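DinB-like Protein (Bacillus cereus ATCC 10987, PDB 3DI5) binds a divalent metal, here nickel, and belongs to the DinB family, though its exact function is not established. Local coordinates at residues 49-54 / 86-91; 90-95 / 120-125. All blocks are in the same frame, centred on the assembly; numbering follows the deposited sequence.

Contact 1: 49-54 / 86-91. With NI (nickel (II) ion), chain B.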
ATOM      1  N   HIS A  49      -8.058   0.068  -0.879  1.00 37.89           N
ATOM      2  CA  HIS A  49      -7.585  -1.062  -0.088  1.00 37.24           C
ATOM      3  C   HIS A  49      -6.045  -1.000   0.068  1.00 37.41           C
ATOM      4  O   HIS A  49      -5.507  -1.296   1.135  1.00 36.57           O
ATOM      5  CB  HIS A  49      -8.046  -2.366  -0.773  1.00 37.50           C
ATOM      6  CG  HIS A  49      -7.626  -3.624  -0.077  1.00 37.08           C
ATOM      7  ND1 HIS A  49      -8.083  -3.974   1.173  1.00 37.73           N
ATOM      8  CD2 HIS A  49      -6.880  -4.669  -0.508  1.00 38.81           C
ATOM      9  CE1 HIS A  49      -7.586  -5.153   1.507  1.00 38.77           C
ATOM     10  NE2 HIS A  49      -6.848  -5.597   0.507  1.00 37.37           N
ATOM     11  N   ILE A  50      -5.353  -0.574  -0.987  1.00 36.74           N
ATOM     12  CA  ILE A  50      -3.879  -0.389  -0.981  1.00 36.60           C
ATOM     13  C   ILE A  50      -3.461   0.711  -0.026  1.00 36.58           C
ATOM     14  O   ILE A  50      -2.495   0.588   0.756  1.00 37.69           O
ATOM     15  CB  ILE A  50      -3.388  -0.042  -2.416  1.00 36.62           C
ATOM     16  CG1 ILE A  50      -3.400  -1.304  -3.266  1.00 35.34           C
ATOM     17  CG2 ILE A  50      -1.933   0.570  -2.437  1.00 36.42           C
ATOM     18  CD1 ILE A  50      -3.471  -1.037  -4.749  1.00 34.26           C
ATOM     19  N   VAL A  51      -4.198   1.793  -0.078  1.00 36.48           N
ATOM     20  CA  VAL A  51      -3.928   2.895   0.797  1.00 35.50           C
ATOM     21  C   VAL A  51      -4.069   2.472   2.262  1.00 35.98           C
ATOM     22  O   VAL A  51      -3.149   2.679   3.075  1.00 34.52           O
ATOM     23  CB  VAL A  51      -4.827   4.075   0.447  1.00 36.20           C
ATOM     24  CG1 VAL A  51      -4.549   5.228   1.388  1.00 33.19           C
ATOM     25  CG2 VAL A  51      -4.601   4.510  -1.043  1.00 33.82           C
ATOM     26  N   THR A  52      -5.203   1.843   2.583  1.00 37.01           N
ATOM     27  CA  THR A  52      -5.543   1.497   3.952  1.00 37.55           C
ATOM     28  C   THR A  52      -4.720   0.342   4.473  1.00 38.58           C
ATOM     29  O   THR A  52      -4.516   0.240   5.697  1.00 38.83           O
ATOM     30  CB  THR A  52      -7.051   1.146   4.134  1.00 38.09           C
ATOM     31  OG1 THR A  52      -7.391  -0.012   3.350  1.00 37.78           O
ATOM     32  CG2 THR A  52      -7.904   2.264   3.714  1.00 35.80           C
ATOM     33  N   ALA A  53      -4.237  -0.514   3.560  1.00 39.48           N
ATOM     34  CA  ALA A  53      -3.399  -1.648   3.908  1.00 39.44           C
ATOM     35  C   ALA A  53      -2.103  -1.277   4.622  1.00 40.87           C
ATOM     36  O   ALA A  53      -1.565  -2.112   5.353  1.00 39.51           O
ATOM     37  CB  ALA A  53      -3.106  -2.532   2.659  1.00 40.12           C
ATOM     38  N   ILE A  54      -1.637  -0.014   4.501  1.00 41.91           N
ATOM     39  CA  ILE A  54      -0.347   0.359   5.102  1.00 42.87           C
ATOM     40  C   ILE A  54      -0.453   0.340   6.645  1.00 43.37           C
ATOM     41  O   ILE A  54       0.274  -0.428   7.296  1.00 42.52           O
ATOM     42  CB  ILE A  54       0.242   1.694   4.525  1.00 43.00           C
ATOM     43  CG1 ILE A  54       0.738   1.470   3.093  1.00 44.60           C
ATOM     44  CG2 ILE A  54       1.407   2.188   5.345  1.00 43.32           C
ATOM     45  CD1 ILE A  54       0.892   2.761   2.261  1.00 42.31           C
ATOM     46  N   ARG A  86      -0.088   9.112  -0.787  1.00 43.13           N
ATOM     47  CA  ARG A  86       1.115   9.920  -0.628  1.00 44.43           C
ATOM     48  C   ARG A  86       1.314  10.254   0.844  1.00 44.49           C
ATOM     49  O   ARG A  86       2.404  10.072   1.384  1.00 45.40           O
ATOM     50  CB  ARG A  86       1.026  11.213  -1.448  1.00 44.20           C
ATOM     51  CG  ARG A  86       2.252  12.115  -1.309  1.00 45.42           C
ATOM     52  CD  ARG A  86       2.232  13.318  -2.238  1.00 46.23           C
ATOM     53  NE  ARG A  86       2.196  12.904  -3.640  1.00 47.92           N
ATOM     54  CZ  ARG A  86       1.138  12.991  -4.448  1.00 49.12           C
ATOM     55  NH1 ARG A  86      -0.020  13.517  -4.032  1.00 49.26           N
ATOM     56  NH2 ARG A  86       1.246  12.555  -5.705  1.00 49.86           N
ATOM     57  N   LYS A  87       0.235  10.722   1.471  1.00 44.41           N
ATOM     58  CA  LYS A  87       0.213  11.172   2.870  1.00 44.22           C
ATOM     59  C   LYS A  87       0.637  10.074   3.834  1.00 44.21           C
ATOM     60  O   LYS A  87       1.530  10.283   4.671  1.00 44.20           O
ATOM     61  CB  LYS A  87      -1.211  11.621   3.235  1.00 44.43           C
ATOM     62  CG  LYS A  87      -1.319  12.844   4.103  1.00 44.56           C
ATOM     63  CD  LYS A  87      -2.769  13.337   4.136  1.00 44.07           C
ATOM     64  N   VAL A  88      -0.004   8.912   3.720  1.00 43.34           N
ATOM     65  CA  VAL A  88       0.218   7.829   4.669  1.00 43.89           C
ATOM     66  C   VAL A  88       1.562   7.126   4.451  1.00 43.64           C
ATOM     67  O   VAL A  88       2.184   6.671   5.408  1.00 43.37           O
ATOM     68  CB  VAL A  88      -0.945   6.798   4.684  1.00 43.25           C
ATOM     69  CG1 VAL A  88      -0.907   5.886   3.468  1.00 44.08           C
ATOM     70  CG2 VAL A  88      -0.881   5.999   5.954  1.00 44.87           C
ATOM     71  N   ASN A  89       2.019   7.055   3.201  1.00 43.54           N
ATOM     72  CA  ASN A  89       3.363   6.560   2.935  1.00 43.84           C
ATOM     73  C   ASN A  89       4.414   7.456   3.603  1.00 42.62           C
ATOM     74  O   ASN A  89       5.354   6.975   4.202  1.00 42.64           O
ATOM     75  CB  ASN A  89       3.649   6.434   1.434  1.00 44.30           C
ATOM     76  CG  ASN A  89       4.976   5.735   1.165  1.00 46.95           C
ATOM     77  OD1 ASN A  89       5.199   4.619   1.633  1.00 53.28           O
ATOM     78  ND2 ASN A  89       5.876   6.404   0.461  1.00 48.55           N
ATOM     79  N   THR A  90       4.236   8.765   3.513  1.00 41.84           N
ATOM     80  CA  THR A  90       5.149   9.686   4.147  1.00 40.67           C
ATOM     81  C   THR A  90       5.164   9.533   5.667  1.00 39.96           C
ATOM     82  O   THR A  90       6.237   9.525   6.284  1.00 39.37           O
ATOM     83  CB  THR A  90       4.817  11.122   3.759  1.00 40.97           C
ATOM     84  OG1 THR A  90       5.108  11.290   2.371  1.00 41.62           O
ATOM     85  CG2 THR A  90       5.642  12.119   4.560  1.00 40.72           C
ATOM     86  N   ALA A  91       3.984   9.416   6.270  1.00 38.61           N
ATOM     87  CA  ALA A  91       3.887   9.253   7.719  1.00 37.69           C
ATOM     88  C   ALA A  91       4.517   7.911   8.117  1.00 36.75           C
ATOM     89  O   ALA A  91       5.162   7.765   9.144  1.00 35.66           O
ATOM     90  CB  ALA A  91       2.434   9.311   8.149  1.00 37.51           C
TER
HETATM   91 NI    NI B 168      -5.886  -7.666   0.230  1.00 54.28          NI
HETATM   92  O   HOH W   1      -8.119  -8.456  -0.180  1.00 35.16           O
HETATM   93  O   HOH W   2      -5.103  -9.801   0.147  1.00 41.04           O
HETATM   94  O   HOH W   3      -6.291  -8.056   2.524  1.00 32.15           O
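The side chains that touch here, V51, I54 and V88, are all branched and aliphatic; the flat group is the H49 ring, on another side of helix 43-58. One edge of this ring carries the metal. H49 NE2 binds nickel at 2.3 Å. The ion lies 3.2 Å from H49 CD2. It is almost as far from H49 CE1, at 3.3 Å, so the bond from H49 NE2 to nickel roughly bisects that corner of the ring. A nickel-bound water, water 3, lies at the edge in the ring plane. Around the ring are other aromatics: W41 and H132 each meet it edge-to-face, and H128 meets it with planes at about 70°. H49 ND1 is hydrogen-bonded to D71, which should help fix the rotation of the ring.

The interhelix contact itself is small and apolar. I54 and V88 both point toward the opposite helix, and their side chains slide past each other in opposite directions. I54 CD1 touches V88 CG1 at 3.8 Å. V88 CG1 stands between the backbone N and carbonyl carbon of its own residue (chi1 75°), which turns it to the facing helix. V88 CG1 also lies 3.9 Å from V51 O. V51 CG1 is more distant, 4.2 Å from V88 CG1. F65 touches both I54 and V88 from a loop.

H128 and H132 bind nickel through their own NE2 atoms, and three waters bring the total to six ligands. This three-histidine site on a helical bundle is characteristic of the DinB fold.

Contact 2: 90-95 / 120-125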
ATOM      1  N   THR A  90       4.236   8.765   3.513  1.00 41.84           N
ATOM      2  CA  THR A  90       5.149   9.686   4.147  1.00 40.67           C
ATOM      3  C   THR A  90       5.164   9.533   5.667  1.00 39.96           C
ATOM      4  O   THR A  90       6.237   9.525   6.284  1.00 39.37           O
ATOM      5  CB  THR A  90       4.817  11.122   3.759  1.00 40.97           C
ATOM      6  OG1 THR A  90       5.108  11.290   2.371  1.00 41.62           O
ATOM      7  CG2 THR A  90       5.642  12.119   4.560  1.00 40.72           C
ATOM      8  N   ALA A  91       3.984   9.416   6.270  1.00 38.61           N
ATOM      9  CA  ALA A  91       3.887   9.253   7.719  1.00 37.69           C
ATOM     10  C   ALA A  91       4.517   7.911   8.117  1.00 36.75           C
ATOM     11  O   ALA A  91       5.162   7.765   9.144  1.00 35.66           O
ATOM     12  CB  ALA A  91       2.434   9.311   8.149  1.00 37.51           C
ATOM     13  N   PHE A  92       4.345   6.924   7.275  1.00 36.98           N
ATOM     14  CA  PHE A  92       4.894   5.617   7.585  1.00 36.00           C
ATOM     15  C   PHE A  92       6.425   5.661   7.620  1.00 36.57           C
ATOM     16  O   PHE A  92       7.050   5.341   8.634  1.00 34.89           O
ATOM     17  CB  PHE A  92       4.419   4.594   6.561  1.00 36.99           C
ATOM     18  CG  PHE A  92       5.242   3.339   6.548  1.00 35.67           C
ATOM     19  CD1 PHE A  92       5.638   2.745   7.737  1.00 38.06           C
ATOM     20  CD2 PHE A  92       5.660   2.781   5.352  1.00 36.48           C
ATOM     21  CE1 PHE A  92       6.414   1.550   7.726  1.00 36.10           C
ATOM     22  CE2 PHE A  92       6.446   1.626   5.340  1.00 37.37           C
ATOM     23  CZ  PHE A  92       6.821   1.029   6.533  1.00 36.55           C
ATOM     24  N   VAL A  93       7.002   6.089   6.498  1.00 37.94           N
ATOM     25  CA  VAL A  93       8.444   6.102   6.266  1.00 38.72           C
ATOM     26  C   VAL A  93       9.135   7.043   7.255  1.00 40.34           C
ATOM     27  O   VAL A  93      10.280   6.817   7.664  1.00 40.64           O
ATOM     28  CB  VAL A  93       8.723   6.488   4.785  1.00 38.71           C
ATOM     29  CG1 VAL A  93      10.165   6.924   4.551  1.00 38.25           C
ATOM     30  CG2 VAL A  93       8.346   5.303   3.864  1.00 38.04           C
ATOM     31  N   GLU A  94       8.419   8.085   7.652  1.00 41.44           N
ATOM     32  CA  GLU A  94       8.906   8.998   8.680  1.00 42.47           C
ATOM     33  C   GLU A  94       8.982   8.312  10.040  1.00 42.47           C
ATOM     34  O   GLU A  94       9.908   8.563  10.809  1.00 42.48           O
ATOM     35  CB  GLU A  94       8.024  10.232   8.750  1.00 42.35           C
ATOM     36  CG  GLU A  94       8.410  11.305   7.736  1.00 43.35           C
ATOM     37  CD  GLU A  94       7.501  12.525   7.814  1.00 44.62           C
ATOM     38  OE1 GLU A  94       6.360  12.368   8.322  1.00 48.71           O
ATOM     39  OE2 GLU A  94       7.913  13.628   7.369  1.00 44.16           O
ATOM     40  N   ALA A  95       8.029   7.426  10.320  1.00 42.55           N
ATOM     41  CA  ALA A  95       7.984   6.754  11.621  1.00 42.83           C
ATOM     42  C   ALA A  95       9.051   5.667  11.683  1.00 42.87           C
ATOM     43  O   ALA A  95       9.718   5.497  12.698  1.00 42.78           O
ATOM     44  CB  ALA A  95       6.598   6.190  11.899  1.00 42.51           C
ATOM     45  N   ILE A 120       9.212  -9.536   8.320  1.00 43.05           N
ATOM     46  CA  ILE A 120       8.185 -10.279   7.622  1.00 42.90           C
ATOM     47  C   ILE A 120       6.942  -9.397   7.487  1.00 41.18           C
ATOM     48  O   ILE A 120       6.290  -9.359   6.439  1.00 40.63           O
ATOM     49  CB  ILE A 120       7.865 -11.593   8.354  1.00 42.76           C
ATOM     50  CG1 ILE A 120       9.091 -12.516   8.401  1.00 44.12           C
ATOM     51  CG2 ILE A 120       6.744 -12.338   7.670  1.00 44.93           C
ATOM     52  CD1 ILE A 120       9.617 -12.980   7.042  1.00 45.27           C
ATOM     53  N   PHE A 121       6.615  -8.635   8.514  1.00 40.62           N
ATOM     54  CA  PHE A 121       5.549  -7.645   8.334  1.00 39.21           C
ATOM     55  C   PHE A 121       5.817  -6.866   7.059  1.00 39.52           C
ATOM     56  O   PHE A 121       4.907  -6.621   6.236  1.00 37.20           O
ATOM     57  CB  PHE A 121       5.466  -6.677   9.494  1.00 39.58           C
ATOM     58  CG  PHE A 121       4.822  -7.242  10.721  1.00 39.72           C
ATOM     59  CD1 PHE A 121       5.533  -8.048  11.599  1.00 39.04           C
ATOM     60  CD2 PHE A 121       3.505  -6.955  11.012  1.00 38.89           C
ATOM     61  CE1 PHE A 121       4.943  -8.552  12.726  1.00 37.81           C
ATOM     62  CE2 PHE A 121       2.926  -7.447  12.153  1.00 39.88           C
ATOM     63  CZ  PHE A 121       3.641  -8.281  12.993  1.00 38.14           C
ATOM     64  N   LEU A 122       7.072  -6.439   6.915  1.00 40.36           N
ATOM     65  CA  LEU A 122       7.442  -5.487   5.865  1.00 40.88           C
ATOM     66  C   LEU A 122       7.426  -6.204   4.516  1.00 41.08           C
ATOM     67  O   LEU A 122       7.012  -5.641   3.521  1.00 41.03           O
ATOM     68  CB  LEU A 122       8.827  -4.866   6.122  1.00 39.89           C
ATOM     69  CG  LEU A 122       8.944  -3.834   7.247  1.00 40.55           C
ATOM     70  CD1 LEU A 122      10.330  -3.254   7.290  1.00 36.76           C
ATOM     71  CD2 LEU A 122       7.948  -2.760   7.077  1.00 37.03           C
HETATM   72  N   MSE A 123       7.883  -7.448   4.499  1.00 42.59           N
HETATM   73  CA  MSE A 123       7.838  -8.265   3.300  1.00 44.24           C
HETATM   74  C   MSE A 123       6.389  -8.424   2.864  1.00 43.62           C
HETATM   75  O   MSE A 123       6.083  -8.438   1.674  1.00 43.80           O
HETATM   76  CB  MSE A 123       8.436  -9.645   3.585  1.00 44.26           C
HETATM   77  CG  MSE A 123       8.486 -10.567   2.419  1.00 45.86           C
HETATM   78 SE   MSE A 123       8.642 -12.452   2.992  0.75 51.63          SE
HETATM   79  CE  MSE A 123       6.787 -12.728   3.799  1.00 45.57           C
ATOM     80  N   THR A 124       5.507  -8.562   3.848  1.00 43.14           N
ATOM     81  CA  THR A 124       4.104  -8.834   3.606  1.00 42.91           C
ATOM     82  C   THR A 124       3.440  -7.592   3.032  1.00 42.21           C
ATOM     83  O   THR A 124       2.630  -7.692   2.120  1.00 41.89           O
ATOM     84  CB  THR A 124       3.398  -9.404   4.901  1.00 43.39           C
ATOM     85  OG1 THR A 124       3.947 -10.703   5.208  1.00 42.69           O
ATOM     86  CG2 THR A 124       1.861  -9.527   4.705  1.00 43.20           C
ATOM     87  N   LEU A 125       3.818  -6.420   3.541  1.00 41.77           N
ATOM     88  CA  LEU A 125       3.314  -5.179   3.029  1.00 41.19           C
ATOM     89  C   LEU A 125       3.574  -5.034   1.525  1.00 40.75           C
ATOM     90  O   LEU A 125       2.680  -4.629   0.777  1.00 41.36           O
ATOM     91  CB  LEU A 125       3.960  -4.010   3.774  1.00 40.93           C
ATOM     92  CG  LEU A 125       3.562  -2.590   3.429  1.00 42.46           C
ATOM     93  CD1 LEU A 125       2.147  -2.268   3.913  1.00 43.77           C
ATOM     94  CD2 LEU A 125       4.555  -1.622   4.025  1.00 40.62           C
TER
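F92 reaches from helix 78-99 toward L122 and L125 on helix 118-142. Its CB points at the facing helix, and F92 CB touches I54 CG2 of helix 43-58 at 4.0 Å. F92 CG is anti to the backbone N (chi1 163°), which carries the ring toward helix 118-142. The far end of the ring makes the contact. F92 CE2 meets L125 CD2 at 4.0 Å, in an oblique approach. F92 CZ, the tip, meets L122 CD2, also at 4.0 Å. This second methyl lies at the ring edge, near the ring plane. The two leucines therefore use one branch each, on neighbouring ring atoms.

The helices stand well apart, with 11.5 Å between F92 CA and L122 CA. The long F92 side chain bridges the distance. This is core packing of the DinB four-helix bundle, and the other two helices also reach the same cluster. Helix 43-58 adds L58, which touches F92 and L122, and I57, which touches L125. Helix 6-26 adds F9 against F92 and L122. It also adds W13, whose ring meets F92 edge-to-face and whose side chain touches L125 as well.

The leucines arrive differently. L125 points toward F92 from its CB and comes from the opposite direction. Its CG is anti to the backbone N (chi1 -179°), which extends the side chain toward the F92 ring. L122 starts off to one side, and its end turns nearer, so that it crosses F92 at a slant. From the loops, L105 touches L122 and L63 touches F92.

In the fold
Both contacts are buried and apolar where the helices meet, and both use helix 78-99; T90 and A91 belong to each. Contact 1 pairs that helix with 43-58 and contact 2 pairs it with 118-142, so two partners pack along one helix. Their centres lie 9 Å apart. They join directly: L125 CD1 packs against I54 CA at 3.8 Å. Contact 1 buries more surface, 156 against 88 Å², and is aliphatic on both sides. Contact 2 sets one aromatic ring against leucine methyls. Only contact 1 includes a metal ligand, and contact 2 keeps its L125 side chain about 10 Å from the nickel.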